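Local coordinates for protein Hcp1 (Flavobacterium johnsoniae, PDB 6BDC) that probably forms hexameric rings that stack into the tube of a type VI secretion system, and probably chaperones effectors, at residues L17-D22 and G67-I72. Residues are numbered along the deposited sequence; the frame is centred on the assembly and turned at random.
Sequences LNVSYD and GSVKFI
Val19 and Val69 mark the closest approach of two strands that cross steeply, their CA atoms 8.5 Å apart, so that side chains rather than backbones bridge the gap. Val69 CG1 rests against both methyls of Val19, at 4.2 Å from Val19 CG1 and 4.3 Å from Val19 CG2. That branch of Val69 lies trans to the residue's own N (chi1 178°), which brings CG1 up to the methyls of Val19. Of the two Val19 methyls, CG2 alone also reaches the Phe71 ring, coming to it obliquely and approaching CE1 at 4.3 Å. Two residues further along, the CB of Tyr21 also faces 67-72, but the ring makes a looser approach: its CE1 stays 4.8 Å from CZ of Phe71. The phenol does not end in a purely apolar setting, because OH hydrogen-bonds to Glu95 of a neighbouring subunit, with which residues 18-22 also form an antiparallel ladder that continues the sheet across the interface. Leu83 of strand 81-86 packs on both Tyr21 and Val69, while Thr5 of strand 4-9 touches Val69 and Phe71. Leu17 and Asn18 both face Glu45, a classic beta bulge that breaks strand 12-24. The small, buried apolar contact joins two strands across the interior of the curled antiparallel sheet, the beta barrel of the Hcp (TssD) family, which assembles into hexameric rings.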
# COMPACT_ATOMS: atom_id res chain seq x y z
N LEU A 17 -7.53 -10.92 -20.32
CA LEU A 17 -6.25 -10.46 -19.79
C LEU A 17 -5.91 -11.16 -18.48
O LEU A 17 -4.82 -11.72 -18.35
CB LEU A 17 -6.29 -8.94 -19.62
CG LEU A 17 -6.81 -8.17 -20.83
CD1 LEU A 17 -6.98 -6.68 -20.53
CD2 LEU A 17 -5.90 -8.36 -22.07
N ASN A 18 -6.83 -11.16 -17.52
CA ASN A 18 -6.60 -11.77 -16.22
C ASN A 18 -7.78 -12.66 -15.84
O ASN A 18 -8.93 -12.31 -16.09
CB ASN A 18 -6.41 -10.72 -15.11
CG ASN A 18 -5.16 -9.89 -15.30
OD1 ASN A 18 -4.41 -10.07 -16.25
ND2 ASN A 18 -4.93 -8.95 -14.38
N VAL A 19 -7.48 -13.81 -15.25
CA VAL A 19 -8.49 -14.66 -14.63
C VAL A 19 -7.98 -15.10 -13.26
O VAL A 19 -6.77 -15.15 -13.01
CB VAL A 19 -8.85 -15.90 -15.47
CG1 VAL A 19 -10.36 -16.08 -15.54
CG2 VAL A 19 -8.21 -15.84 -16.84
N SER A 20 -8.92 -15.44 -12.38
CA SER A 20 -8.61 -16.08 -11.11
C SER A 20 -9.88 -16.70 -10.56
O SER A 20 -10.99 -16.23 -10.80
CB SER A 20 -7.99 -15.09 -10.10
OG SER A 20 -8.98 -14.49 -9.29
N TYR A 21 -9.70 -17.78 -9.81
CA TYR A 21 -10.78 -18.46 -9.12
C TYR A 21 -10.17 -19.17 -7.92
O TYR A 21 -9.13 -19.82 -8.05
CB TYR A 21 -11.52 -19.45 -10.03
CG TYR A 21 -10.65 -20.58 -10.55
CD1 TYR A 21 -9.86 -20.40 -11.68
CD2 TYR A 21 -10.63 -21.82 -9.92
CE1 TYR A 21 -9.06 -21.43 -12.16
CE2 TYR A 21 -9.84 -22.85 -10.40
CZ TYR A 21 -9.05 -22.65 -11.51
OH TYR A 21 -8.26 -23.66 -11.99
N ASP A 22 -10.81 -19.04 -6.76
CA ASP A 22 -10.20 -19.54 -5.54
C ASP A 22 -11.24 -20.23 -4.68
O ASP A 22 -12.43 -19.89 -4.72
CB ASP A 22 -9.51 -18.41 -4.76
CG ASP A 22 -10.48 -17.37 -4.25
OD1 ASP A 22 -11.05 -17.56 -3.16
OD2 ASP A 22 -10.67 -16.35 -4.94
N GLY A 67 -20.43 -21.45 -19.32
CA GLY A 67 -19.31 -21.02 -20.12
C GLY A 67 -18.05 -21.72 -19.68
O GLY A 67 -18.04 -22.50 -18.73
N SER A 68 -16.96 -21.42 -20.40
CA SER A 68 -15.67 -22.04 -20.15
C SER A 68 -14.55 -21.02 -20.30
O SER A 68 -14.62 -20.12 -21.14
CB SER A 68 -15.40 -23.22 -21.10
OG SER A 68 -15.11 -22.75 -22.40
N VAL A 69 -13.52 -21.18 -19.47
CA VAL A 69 -12.26 -20.46 -19.60
C VAL A 69 -11.23 -21.46 -20.10
O VAL A 69 -10.95 -22.46 -19.42
CB VAL A 69 -11.82 -19.83 -18.28
CG1 VAL A 69 -10.47 -19.14 -18.44
CG2 VAL A 69 -12.89 -18.86 -17.77
N LYS A 70 -10.66 -21.20 -21.27
CA LYS A 70 -9.74 -22.12 -21.93
C LYS A 70 -8.35 -21.51 -21.97
O LYS A 70 -8.16 -20.45 -22.57
CB LYS A 70 -10.21 -22.46 -23.34
N PHE A 71 -7.39 -22.17 -21.34
CA PHE A 71 -5.99 -21.76 -21.37
C PHE A 71 -5.29 -22.50 -22.50
O PHE A 71 -5.26 -23.74 -22.50
CB PHE A 71 -5.30 -22.04 -20.03
CG PHE A 71 -6.07 -21.55 -18.84
CD1 PHE A 71 -5.87 -20.28 -18.34
CD2 PHE A 71 -6.98 -22.38 -18.20
CE1 PHE A 71 -6.57 -19.83 -17.24
CE2 PHE A 71 -7.68 -21.94 -17.10
CZ PHE A 71 -7.48 -20.67 -16.62
N ILE A 72 -4.74 -21.76 -23.45
CA ILE A 72 -4.04 -22.32 -24.59
C ILE A 72 -2.54 -22.13 -24.38
O ILE A 72 -2.10 -21.05 -23.96
CB ILE A 72 -4.49 -21.67 -25.91